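Local coordinates for protein beta-glucosidase (Chaetomella raphigera, PDB 6JXG) that probably hydrolyses terminal, non-reducing beta-D-glucosyl residues to release beta-D-glucose, a step in cellulose degradation carried out by a glycoside hydrolase of family 3, at residues A[87-92]-A[141-147]; A[104-110]-A[150-156]. All blocks are in the same frame, centred on the assembly; numbering follows the deposited sequence.

Interaction 1. Residues A[87-92]-A[141-147]; sequences IYSRGL and TITGMQD
Gly-91 and Gly-144 let two helices of the TIM-barrel-like N-terminal domain meet backbone to backbone, with the axes of 87-92 and 141-147 only 6.6 Å apart and crossing at -34°. Having no side chain, each glycine admits the main chain of the other helix: Leu-92 CA lies 3.9 Å from Gly-144 CA. Two CA-H...O contacts follow, from Met-145 CA to Gly-91 O at 3.2 Å and from Leu-92 CA to Gly-144 O at 3.3 Å. The side chains arrange themselves around this line. Tyr-88 starts out away from the partner helix, but with CG anti to the backbone N (chi1 169°) its ring folds back, placing CE1 3.3 Å from Gly-144 CA. A tyrosine is long enough to pass the glycine and still donate its hydroxyl, OH to Asp-147 OD2 at 2.6 Å, using the anti lone pair of that oxygen; ring and carboxylate planes stand 63° apart. Leu-92 CD1 packs loosely beside Asp-147 CB. At the other end the methyl CG2 of Ile-87 meets Thr-141 OG1, which is also bonded to Ala-137 O of its own helix. Farther out, Arg-90, its chain extended and its NH2 bonded to Pro-73 O, meets a water at the edge of its guanidinium. That water accepts from Arg-90 NH1 at 2.9 Å and donates to both Ile-87 O and Thr-141 OG1.

Interaction 2. Residues A[104-110]-A[150-156]; sequences NVQLGPV and VQACAKH
Gly-108 and Cys-153 meet beside a cis peptide: the bond from Gly-108 to Pro-109 is cis, and so is that from Lys-155 to His-156 in the adjacent strand. Strands 105-106 and 151-157 are parallel neighbours in the TIM-barrel-like domain, and 107-110 continues beside the second as loop. A parallel bridge of Val-105 with Gln-151 opens the contact, where Gln-151 N donates to Asn-104 O and Gln-106 N to Gln-151 O, both at 3.0 Å. An inverse gamma turn centred on Leu-107 then bends the chain, Gly-108 N bonding back to Gln-106 O. Beyond it Cys-153 N reaches Gly-108 O at 3.0 Å from above the carbonyl plane, and Lys-155 N approaches Pro-109 O at 3.2 Å, nearly in line with the C=O bond. Small residues suit this close spacing, Ala-152 CB touching Gly-108 O while Cys-153 CB packs 4.1 Å from both Val-105 CG1 and Leu-107 CD2. Lys-155, its CG set between backbone N and carbonyl carbon (chi1 71°) and its chain extended beyond, passes Val-110 CG2 so that NZ bonds Leu-107 O at 3.0 Å; Asp-58 offers it a weak, long ion pair. In family 3 relatives a lysine-histidine pair with such a cis bond borders the glucose pocket, a place these residues probably share. His-156 ND1 is bonded to Gly-112 O, and Lys-155 CG sits over the centre of the imidazole, 3.6 Å above its plane.

Helix 131-147 joins the two contacts, for it leads from strand 105-106 to strand 151-157 in a beta-alpha-beta crossover and packs against helix 84-100 on one side and the sheet on another. Interaction 2 is wholly buried in the barrel wall and relies on backbone hydrogen bonds, a buried lysine bonded to a main-chain carbonyl, and small apolar groups; interaction 1, in the outer helical layer, has a buried glycine seam but reaches the surface at Asp-147, where a charged partner is tolerated. The two touch directly: Ile-142 CG1 packs on Pro-109 CD, Met-145 CE approaches Gly-108 O, and Gln-146 OE1 probably accepts a hydrogen bond from Ala-152 N, tying the helix end to the strand that follows.

Interaction 1. Residues A[87-92]-A[141-147]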
loop_
_atom_site.group_PDB
_atom_site.type_symbol
_atom_site.label_atom_id
_atom_site.label_comp_id
_atom_site.label_asym_id
_atom_site.label_seq_id
_atom_site.Cartn_x
_atom_site.Cartn_y
_atom_site.Cartn_z
ATOM N N ILE A 87 -6.482 -4.004 -8.490
ATOM C CA ILE A 87 -5.651 -4.339 -7.386
ATOM C C ILE A 87 -5.297 -5.832 -7.497
ATOM O O ILE A 87 -4.113 -6.214 -7.345
ATOM C CB ILE A 87 -6.365 -4.077 -6.050
ATOM C CG1 ILE A 87 -6.667 -2.594 -5.938
ATOM C CG2 ILE A 87 -5.450 -4.545 -4.917
ATOM C CD1 ILE A 87 -7.481 -2.100 -4.745
ATOM N N TYR A 88 -6.320 -6.658 -7.772
ATOM C CA TYR A 88 -6.084 -8.087 -7.871
ATOM C C TYR A 88 -5.134 -8.360 -9.019
ATOM O O TYR A 88 -4.165 -9.076 -8.830
ATOM C CB TYR A 88 -7.403 -8.843 -8.114
ATOM C CG TYR A 88 -7.154 -10.256 -8.476
ATOM C CD1 TYR A 88 -6.945 -11.213 -7.490
ATOM C CD2 TYR A 88 -7.065 -10.662 -9.848
ATOM C CE1 TYR A 88 -6.694 -12.566 -7.810
ATOM C CE2 TYR A 88 -6.813 -12.012 -10.150
ATOM C CZ TYR A 88 -6.613 -12.934 -9.121
ATOM O OH TYR A 88 -6.318 -14.258 -9.408
ATOM N N SER A 89 -5.371 -7.752 -10.191
ATOM C CA SER A 89 -4.517 -7.981 -11.337
ATOM C C SER A 89 -3.027 -7.581 -11.155
ATOM O O SER A 89 -2.129 -8.264 -11.614
ATOM C CB SER A 89 -5.065 -7.303 -12.611
ATOM O OG SER A 89 -6.271 -7.971 -12.993
ATOM N N ARG A 90 -2.760 -6.477 -10.476
ATOM C CA ARG A 90 -1.356 -6.137 -10.120
ATOM C C ARG A 90 -0.708 -7.202 -9.260
ATOM O O ARG A 90 0.454 -7.597 -9.487
ATOM C CB ARG A 90 -1.346 -4.784 -9.405
ATOM C CG ARG A 90 0.003 -4.377 -8.868
ATOM C CD ARG A 90 -0.157 -2.969 -8.356
ATOM N NE ARG A 90 0.975 -2.438 -7.589
ATOM C CZ ARG A 90 1.242 -2.671 -6.307
ATOM N NH1 ARG A 90 0.557 -3.571 -5.633
ATOM N NH2 ARG A 90 2.290 -2.056 -5.726
ATOM N N GLY A 91 -1.470 -7.775 -8.330
ATOM C CA GLY A 91 -0.917 -8.837 -7.502
ATOM C C GLY A 91 -0.626 -10.118 -8.274
ATOM O O GLY A 91 0.470 -10.768 -8.123
ATOM N N LEU A 92 -1.562 -10.464 -9.119
ATOM C CA LEU A 92 -1.369 -11.620 -10.026
ATOM C C LEU A 92 -0.128 -11.417 -10.896
ATOM O O LEU A 92 0.734 -12.323 -11.055
ATOM C CB LEU A 92 -2.622 -11.868 -10.906
ATOM C CG LEU A 92 -2.599 -13.089 -11.817
ATOM C CD1 LEU A 92 -2.691 -14.385 -10.990
ATOM C CD2 LEU A 92 -3.726 -13.039 -12.874
ATOM N N THR A 141 -4.592 -7.980 -3.291
ATOM C CA THR A 141 -3.177 -8.146 -3.708
ATOM C C THR A 141 -2.603 -9.540 -3.365
ATOM O O THR A 141 -1.978 -10.201 -4.169
ATOM C CB THR A 141 -2.290 -7.070 -3.055
ATOM O OG1 THR A 141 -2.790 -5.744 -3.414
ATOM C CG2 THR A 141 -0.882 -7.253 -3.525
ATOM N N ILE A 142 -2.846 -9.991 -2.157
ATOM C CA ILE A 142 -2.391 -11.277 -1.690
ATOM C C ILE A 142 -3.048 -12.386 -2.497
ATOM O O ILE A 142 -2.389 -13.349 -2.880
ATOM C CB ILE A 142 -2.677 -11.433 -0.235
ATOM C CG1 ILE A 142 -1.687 -10.537 0.502
ATOM C CG2 ILE A 142 -2.537 -12.887 0.255
ATOM C CD1 ILE A 142 -2.112 -10.287 1.910
ATOM N N THR A 143 -4.331 -12.272 -2.729
ATOM C CA THR A 143 -5.031 -13.361 -3.465
ATOM C C THR A 143 -4.446 -13.439 -4.887
ATOM O O THR A 143 -4.265 -14.535 -5.428
ATOM C CB THR A 143 -6.538 -13.142 -3.483
ATOM O OG1 THR A 143 -7.016 -13.077 -2.133
ATOM C CG2 THR A 143 -7.168 -14.276 -4.216
ATOM N N GLY A 144 -4.177 -12.310 -5.501
ATOM C CA GLY A 144 -3.520 -12.274 -6.781
ATOM C C GLY A 144 -2.165 -12.939 -6.767
ATOM O O GLY A 144 -1.830 -13.777 -7.619
ATOM N N MET A 145 -1.319 -12.480 -5.874
ATOM C CA MET A 145 0.037 -12.980 -5.782
ATOM C C MET A 145 0.077 -14.500 -5.590
ATOM O O MET A 145 0.802 -15.232 -6.309
ATOM C CB MET A 145 0.734 -12.319 -4.605
ATOM C CG MET A 145 1.126 -10.873 -4.841
ATOM S SD MET A 145 1.763 -10.016 -3.368
ATOM C CE MET A 145 3.416 -10.693 -3.205
ATOM N N GLN A 146 -0.697 -14.950 -4.623
ATOM C CA GLN A 146 -0.707 -16.366 -4.266
ATOM C C GLN A 146 -1.464 -17.229 -5.303
ATOM O O GLN A 146 -1.077 -18.384 -5.538
ATOM C CB GLN A 146 -1.192 -16.566 -2.842
ATOM C CG GLN A 146 -0.296 -15.798 -1.863
ATOM C CD GLN A 146 -0.388 -16.175 -0.427
ATOM O OE1 GLN A 146 0.487 -15.792 0.376
ATOM N NE2 GLN A 146 -1.448 -16.840 -0.039
ATOM N N ASP A 147 -2.438 -16.654 -5.985
ATOM C CA ASP A 147 -3.024 -17.361 -7.127
ATOM C C ASP A 147 -1.939 -17.624 -8.208
ATOM O O ASP A 147 -2.025 -18.642 -8.857
ATOM C CB ASP A 147 -4.200 -16.572 -7.757
ATOM C CG ASP A 147 -5.481 -16.648 -6.976
ATOM O OD1 ASP A 147 -5.602 -17.424 -6.003
ATOM O OD2 ASP A 147 -6.425 -15.906 -7.390
HETATM O O HOH W 1 -2.019 -4.898 -6.076
#

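Interaction 2. Residues A[104-110]-A[150-156]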
loop_
_atom_site.group_PDB
_atom_site.type_symbol
_atom_site.label_atom_id
_atom_site.label_comp_id
_atom_site.label_asym_id
_atom_site.label_seq_id
_atom_site.Cartn_x
_atom_site.Cartn_y
_atom_site.Cartn_z
ATOM N N ASN A 104 10.562 -17.684 -3.916
ATOM C CA ASN A 104 9.578 -18.351 -3.088
ATOM C C ASN A 104 8.606 -17.399 -2.331
ATOM O O ASN A 104 7.376 -17.647 -2.297
ATOM C CB ASN A 104 10.199 -19.337 -2.097
ATOM C CG ASN A 104 10.863 -20.546 -2.806
ATOM O OD1 ASN A 104 10.190 -21.557 -3.241
ATOM N ND2 ASN A 104 12.115 -20.423 -2.990
ATOM N N VAL A 105 9.190 -16.370 -1.726
ATOM C CA VAL A 105 8.466 -15.406 -0.889
ATOM C C VAL A 105 8.757 -14.034 -1.458
ATOM O O VAL A 105 9.924 -13.617 -1.503
ATOM C CB VAL A 105 8.918 -15.485 0.578
ATOM C CG1 VAL A 105 8.075 -14.524 1.421
ATOM C CG2 VAL A 105 8.766 -16.948 1.045
ATOM N N GLN A 106 7.705 -13.362 -1.888
ATOM C CA GLN A 106 7.787 -11.984 -2.366
ATOM C C GLN A 106 7.418 -11.069 -1.209
ATOM O O GLN A 106 6.314 -11.199 -0.651
ATOM C CB GLN A 106 6.855 -11.775 -3.549
ATOM C CG GLN A 106 7.084 -10.479 -4.298
ATOM C CD GLN A 106 8.455 -10.333 -4.897
ATOM O OE1 GLN A 106 9.136 -11.312 -5.229
ATOM N NE2 GLN A 106 8.862 -9.086 -5.103
ATOM N N LEU A 107 8.291 -10.083 -0.910
ATOM C CA LEU A 107 8.171 -9.351 0.358
ATOM C C LEU A 107 7.209 -8.168 0.190
ATOM O O LEU A 107 7.639 -7.005 0.084
ATOM C CB LEU A 107 9.584 -8.920 0.858
ATOM C CG LEU A 107 10.476 -10.141 1.172
ATOM C CD1 LEU A 107 11.862 -9.671 1.522
ATOM C CD2 LEU A 107 9.911 -11.047 2.266
ATOM N N GLY A 108 5.920 -8.483 0.103
ATOM C CA GLY A 108 4.834 -7.488 0.179
ATOM C C GLY A 108 3.502 -8.269 0.163
ATOM O O GLY A 108 3.481 -9.500 -0.038
ATOM N N PRO A 109 2.380 -7.577 0.281
ATOM C CA PRO A 109 2.225 -6.169 0.307
ATOM C C PRO A 109 2.336 -5.556 1.737
ATOM O O PRO A 109 2.632 -6.217 2.678
ATOM C CB PRO A 109 0.842 -5.953 -0.270
ATOM C CG PRO A 109 0.030 -7.160 0.221
ATOM C CD PRO A 109 1.083 -8.267 0.353
ATOM N N VAL A 110 2.183 -4.237 1.796
ATOM C CA VAL A 110 2.446 -3.472 2.998
ATOM C C VAL A 110 1.174 -3.005 3.678
ATOM O O VAL A 110 0.449 -2.144 3.148
ATOM C CB VAL A 110 3.362 -2.270 2.647
ATOM C CG1 VAL A 110 3.524 -1.369 3.854
ATOM C CG2 VAL A 110 4.745 -2.726 2.128
ATOM N N VAL A 150 3.234 -17.555 -5.824
ATOM C CA VAL A 150 4.279 -17.090 -4.904
ATOM C C VAL A 150 3.629 -16.969 -3.504
ATOM O O VAL A 150 2.384 -16.835 -3.369
ATOM C CB VAL A 150 4.908 -15.706 -5.325
ATOM C CG1 VAL A 150 3.957 -14.561 -5.021
ATOM C CG2 VAL A 150 6.193 -15.445 -4.588
ATOM N N GLN A 151 4.436 -17.096 -2.457
ATOM C CA GLN A 151 3.989 -16.790 -1.081
ATOM C C GLN A 151 4.078 -15.259 -0.881
ATOM O O GLN A 151 5.111 -14.646 -1.166
ATOM C CB GLN A 151 4.913 -17.455 -0.062
ATOM C CG GLN A 151 4.925 -18.977 -0.156
ATOM C CD GLN A 151 5.888 -19.666 0.809
ATOM O OE1 GLN A 151 6.803 -20.468 0.394
ATOM N NE2 GLN A 151 5.730 -19.384 2.078
ATOM N N ALA A 152 3.011 -14.630 -0.462
ATOM C CA ALA A 152 3.057 -13.230 -0.121
ATOM C C ALA A 152 3.469 -13.091 1.348
ATOM O O ALA A 152 3.494 -14.061 2.121
ATOM C CB ALA A 152 1.662 -12.588 -0.341
ATOM N N CYS A 153 3.863 -11.875 1.706
ATOM C CA CYS A 153 4.395 -11.543 2.999
ATOM C C CYS A 153 3.820 -10.164 3.372
ATOM O O CYS A 153 4.345 -9.101 2.975
ATOM C CB CYS A 153 5.926 -11.455 2.972
ATOM S SG CYS A 153 6.615 -11.138 4.671
ATOM N N ALA A 154 2.808 -10.173 4.206
ATOM C CA ALA A 154 2.290 -8.955 4.758
ATOM C C ALA A 154 3.262 -8.329 5.772
ATOM O O ALA A 154 3.611 -8.945 6.812
ATOM C CB ALA A 154 0.936 -9.200 5.422
ATOM N N LYS A 155 3.631 -7.084 5.540
ATOM C CA LYS A 155 4.670 -6.440 6.380
ATOM C C LYS A 155 4.206 -5.004 6.676
ATOM O O LYS A 155 3.385 -4.452 5.879
ATOM C CB LYS A 155 6.034 -6.501 5.672
ATOM C CG LYS A 155 6.233 -5.629 4.447
ATOM C CD LYS A 155 7.504 -6.003 3.664
ATOM C CE LYS A 155 7.799 -4.879 2.708
ATOM N NZ LYS A 155 9.003 -5.091 1.892
ATOM N N HIS A 156 4.693 -4.331 7.704
ATOM C CA HIS A 156 5.631 -4.716 8.731
ATOM C C HIS A 156 4.818 -4.660 10.030
ATOM O O HIS A 156 4.187 -3.626 10.357
ATOM C CB HIS A 156 6.772 -3.695 8.825
ATOM C CG HIS A 156 7.391 -3.356 7.507
ATOM N ND1 HIS A 156 6.833 -2.439 6.637
ATOM C CD2 HIS A 156 8.491 -3.841 6.890
ATOM C CE1 HIS A 156 7.596 -2.349 5.558
ATOM N NE2 HIS A 156 8.620 -3.167 5.705
#